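Local coordinates for protein SAG family member (Sag19) (Eimeria tenella, PDB 6ZZB) that is a major surface antigen of the parasite, of unknown molecular function, probably with a CAP-like fold, at residues Phe182-Cys193 with Phe207-Asp218. Residues are numbered along the deposited sequence; the frame is centred on the assembly and turned at random.
Sequences FLLSEKSKKVSC and FCYFIDPLRKED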
# COMPACT_ATOMS: atom_id res chain seq x y z
N PHE A 182 1.23 5.80 3.76
CA PHE A 182 0.79 4.62 4.55
C PHE A 182 1.99 4.04 5.29
O PHE A 182 1.87 3.71 6.48
CB PHE A 182 0.17 3.55 3.66
CG PHE A 182 -1.23 3.84 3.26
CD1 PHE A 182 -2.28 3.45 4.07
CD2 PHE A 182 -1.51 4.54 2.10
CE1 PHE A 182 -3.58 3.72 3.70
CE2 PHE A 182 -2.82 4.83 1.75
CZ PHE A 182 -3.86 4.45 2.57
N LEU A 183 3.12 3.92 4.64
CA LEU A 183 4.32 3.32 5.25
C LEU A 183 4.72 4.09 6.50
O LEU A 183 5.19 3.47 7.47
CB LEU A 183 5.50 3.32 4.28
CG LEU A 183 5.44 2.28 3.17
CD1 LEU A 183 6.41 2.60 2.06
CD2 LEU A 183 5.73 0.89 3.73
N LEU A 184 4.62 5.41 6.44
CA LEU A 184 5.14 6.30 7.52
C LEU A 184 4.00 6.87 8.35
O LEU A 184 4.24 7.88 9.09
CB LEU A 184 5.94 7.43 6.87
CG LEU A 184 7.18 6.98 6.13
CD1 LEU A 184 7.96 8.20 5.67
CD2 LEU A 184 8.09 6.10 6.97
N SER A 185 2.81 6.30 8.30
CA SER A 185 1.64 6.81 9.05
C SER A 185 1.80 6.48 10.55
O SER A 185 2.08 5.33 10.89
CB SER A 185 0.39 6.21 8.51
OG SER A 185 -0.73 6.58 9.31
N GLU A 186 1.61 7.49 11.39
CA GLU A 186 1.41 7.31 12.85
C GLU A 186 0.12 6.54 13.11
O GLU A 186 0.04 5.90 14.13
CB GLU A 186 1.37 8.68 13.55
CG GLU A 186 2.74 9.20 13.91
CD GLU A 186 3.22 8.80 15.29
OE1 GLU A 186 2.58 7.91 15.91
OE2 GLU A 186 4.21 9.39 15.75
N LYS A 187 -0.84 6.54 12.19
CA LYS A 187 -2.08 5.72 12.36
C LYS A 187 -1.78 4.23 12.08
O LYS A 187 -2.60 3.41 12.50
CB LYS A 187 -3.22 6.11 11.43
CG LYS A 187 -3.82 7.48 11.64
CD LYS A 187 -4.85 7.81 10.59
CE LYS A 187 -6.09 6.98 10.80
NZ LYS A 187 -7.26 7.54 10.09
N SER A 188 -0.70 3.90 11.37
CA SER A 188 -0.35 2.48 11.05
C SER A 188 0.20 1.82 12.33
O SER A 188 1.20 2.31 12.90
CB SER A 188 0.62 2.40 9.88
OG SER A 188 0.02 2.92 8.67
N LYS A 189 -0.43 0.73 12.81
CA LYS A 189 0.06 -0.13 13.92
C LYS A 189 0.32 -1.59 13.45
O LYS A 189 1.18 -2.30 13.99
CB LYS A 189 -0.97 -0.12 15.05
CG LYS A 189 -1.32 1.27 15.60
CD LYS A 189 -2.71 1.34 16.20
CE LYS A 189 -3.27 2.75 16.28
NZ LYS A 189 -3.84 3.19 14.98
N LYS A 190 -0.45 -2.03 12.45
CA LYS A 190 -0.33 -3.41 11.93
C LYS A 190 -0.43 -3.36 10.41
O LYS A 190 -1.02 -2.39 9.90
CB LYS A 190 -1.44 -4.30 12.49
CG LYS A 190 -1.61 -4.24 14.00
CD LYS A 190 -2.56 -5.28 14.51
CE LYS A 190 -2.87 -5.08 15.97
NZ LYS A 190 -3.49 -6.30 16.52
N VAL A 191 0.07 -4.40 9.78
CA VAL A 191 0.02 -4.49 8.30
C VAL A 191 -0.15 -5.93 7.86
O VAL A 191 0.37 -6.84 8.49
CB VAL A 191 1.26 -3.82 7.69
CG1 VAL A 191 2.55 -4.54 8.05
CG2 VAL A 191 1.16 -3.66 6.17
N SER A 192 -0.93 -6.12 6.80
CA SER A 192 -1.05 -7.41 6.10
C SER A 192 -0.74 -7.19 4.62
O SER A 192 -1.43 -6.37 4.00
CB SER A 192 -2.43 -7.97 6.28
OG SER A 192 -2.54 -9.21 5.58
N CYS A 193 0.24 -7.90 4.10
CA CYS A 193 0.65 -7.76 2.69
C CYS A 193 0.36 -9.04 1.93
O CYS A 193 0.47 -10.14 2.48
CB CYS A 193 2.14 -7.48 2.58
SG CYS A 193 2.68 -5.91 3.33
N PHE A 207 -0.25 -5.68 -2.53
CA PHE A 207 -1.13 -4.82 -1.72
C PHE A 207 -0.78 -5.04 -0.26
O PHE A 207 -0.77 -6.19 0.19
CB PHE A 207 -2.59 -5.15 -1.96
CG PHE A 207 -3.53 -4.29 -1.17
CD1 PHE A 207 -3.69 -2.97 -1.52
CD2 PHE A 207 -4.26 -4.79 -0.09
CE1 PHE A 207 -4.55 -2.15 -0.80
CE2 PHE A 207 -5.08 -3.95 0.64
CZ PHE A 207 -5.23 -2.65 0.27
N CYS A 208 -0.57 -3.96 0.47
CA CYS A 208 -0.41 -4.02 1.94
C CYS A 208 -1.49 -3.17 2.58
O CYS A 208 -1.58 -1.96 2.29
CB CYS A 208 0.95 -3.54 2.38
SG CYS A 208 2.37 -4.48 1.80
N TYR A 209 -2.27 -3.77 3.46
CA TYR A 209 -3.33 -3.10 4.22
C TYR A 209 -2.80 -2.74 5.60
O TYR A 209 -2.33 -3.64 6.31
CB TYR A 209 -4.57 -3.97 4.35
CG TYR A 209 -5.71 -3.21 4.97
CD1 TYR A 209 -6.43 -2.32 4.21
CD2 TYR A 209 -6.04 -3.29 6.31
CE1 TYR A 209 -7.41 -1.53 4.74
CE2 TYR A 209 -7.05 -2.54 6.85
CZ TYR A 209 -7.77 -1.67 6.06
OH TYR A 209 -8.79 -0.92 6.55
N PHE A 210 -2.88 -1.47 5.95
CA PHE A 210 -2.45 -0.95 7.25
C PHE A 210 -3.67 -0.69 8.12
O PHE A 210 -4.64 -0.10 7.68
CB PHE A 210 -1.65 0.34 7.06
CG PHE A 210 -0.38 0.15 6.28
CD1 PHE A 210 -0.39 0.07 4.88
CD2 PHE A 210 0.85 0.04 6.92
CE1 PHE A 210 0.77 -0.13 4.17
CE2 PHE A 210 2.02 -0.13 6.19
CZ PHE A 210 1.99 -0.22 4.82
N ILE A 211 -3.58 -1.14 9.38
CA ILE A 211 -4.58 -0.84 10.43
C ILE A 211 -3.91 0.16 11.35
O ILE A 211 -2.86 -0.17 11.89
CB ILE A 211 -5.01 -2.12 11.16
CG1 ILE A 211 -5.51 -3.19 10.19
CG2 ILE A 211 -6.03 -1.79 12.25
CD1 ILE A 211 -5.97 -4.46 10.89
N ASP A 212 -4.46 1.38 11.49
CA ASP A 212 -5.67 1.92 10.89
C ASP A 212 -5.32 2.59 9.57
O ASP A 212 -4.23 3.14 9.45
CB ASP A 212 -6.29 2.98 11.80
CG ASP A 212 -6.82 2.38 13.09
OD1 ASP A 212 -7.52 1.36 13.00
OD2 ASP A 212 -6.55 2.98 14.14
N PRO A 213 -6.19 2.53 8.56
CA PRO A 213 -5.89 3.14 7.27
C PRO A 213 -5.92 4.66 7.30
O PRO A 213 -6.80 5.24 7.94
CB PRO A 213 -6.99 2.61 6.35
CG PRO A 213 -8.16 2.32 7.28
CD PRO A 213 -7.48 1.84 8.55
N LEU A 214 -5.06 5.29 6.51
CA LEU A 214 -5.26 6.70 6.16
C LEU A 214 -6.57 6.86 5.41
O LEU A 214 -6.88 6.04 4.52
CB LEU A 214 -4.13 7.22 5.28
CG LEU A 214 -2.83 7.48 6.00
CD1 LEU A 214 -1.75 7.76 4.95
CD2 LEU A 214 -2.98 8.64 6.97
N ARG A 215 -7.29 7.93 5.69
CA ARG A 215 -8.55 8.25 4.99
C ARG A 215 -8.51 9.71 4.52
O ARG A 215 -7.73 10.48 5.06
CB ARG A 215 -9.72 7.94 5.93
CG ARG A 215 -9.75 6.47 6.33
CD ARG A 215 -10.97 6.13 7.15
NE ARG A 215 -12.18 6.35 6.36
CZ ARG A 215 -13.39 6.54 6.87
NH1 ARG A 215 -13.57 6.54 8.18
NH2 ARG A 215 -14.41 6.72 6.06
N LYS A 216 -9.37 10.03 3.57
CA LYS A 216 -9.49 11.39 3.02
C LYS A 216 -9.59 12.37 4.19
O LYS A 216 -10.37 12.10 5.14
CB LYS A 216 -10.66 11.49 2.05
CG LYS A 216 -10.57 12.66 1.09
CD LYS A 216 -11.85 12.88 0.35
CE LYS A 216 -11.82 14.13 -0.49
NZ LYS A 216 -12.87 14.06 -1.53
N GLU A 217 -8.79 13.44 4.10
CA GLU A 217 -8.68 14.57 5.07
C GLU A 217 -7.83 14.25 6.31
O GLU A 217 -7.50 15.21 7.00
CB GLU A 217 -10.04 15.17 5.44
CG GLU A 217 -10.69 15.91 4.28
CD GLU A 217 -11.71 16.96 4.68
OE1 GLU A 217 -11.38 17.81 5.53
OE2 GLU A 217 -12.82 16.94 4.12
N ASP A 218 -7.34 13.03 6.53
CA ASP A 218 -6.29 12.81 7.56
C ASP A 218 -5.06 13.64 7.19
O ASP A 218 -4.74 13.74 5.99
CB ASP A 218 -5.85 11.35 7.65
CG ASP A 218 -6.90 10.44 8.25
OD1 ASP A 218 -7.91 10.96 8.78
OD2 ASP A 218 -6.72 9.21 8.19
O HOH W 1 -2.21 4.54 8.11
O HOH W 2 -8.71 5.09 9.92
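The ring of F210 is clasped between V191 and F182. V191 CG2 stands over the centre of one ring face, 3.7 Å from the centroid; a chi1 of 65° sets CG1 between the backbone N and the carbonyl carbon, which turns CG2 anti to N and over the ring. Branched valine suits a strand and fills that face. F182 CB covers the opposite face, while the two phenyl planes meet obliquely at 34°. A flat aromatic suits this slot because both faces can be packed, and L126 and L72 add apolar cover. F182 in turn receives L214 CB over a face of its own ring, 4.2 Å from the centroid, with P213 CA at the edge. Next to V191 on the same sheet face, the C193–C208 disulfide (chi3 108°) joins a non-hydrogen-bonded pair, whose CA atoms come within 4.0 Å.

At the open end of the hairpin, where strand 203-211 ends and strand 190-196 begins, I211 O accepts from both K189 N and K190 N. The lysines' long chains span to carboxylates and carbonyls. K189, bent at chi4, brings NZ back to K187 O at 2.8 Å and into a salt bridge with D212 OD2, met from above the carboxylate plane. D212 N reaches K187 O from the other face of that carbonyl. K187 NZ bonds P213 O and forms a salt bridge to D218 OD2 at 2.6 Å, on the syn side but out of the carboxylate plane; R215 N reaches D218 OD2 from the opposite face, tying the type II turn R215–D218 to the lysine. Serine hydroxyls are short enough to bond backbone atoms: S185 and S188 share a water with D212 O, and S188 OG donates to F182 O, fastening the helix end.

The strand pair is a disulfide-bonded antiparallel beta hairpin with a classic bulge, the V191 face against helix 50-61 and the Y209 and I211 face against helix 77-86, consistent with the alpha-beta-alpha sandwich of CAP proteins.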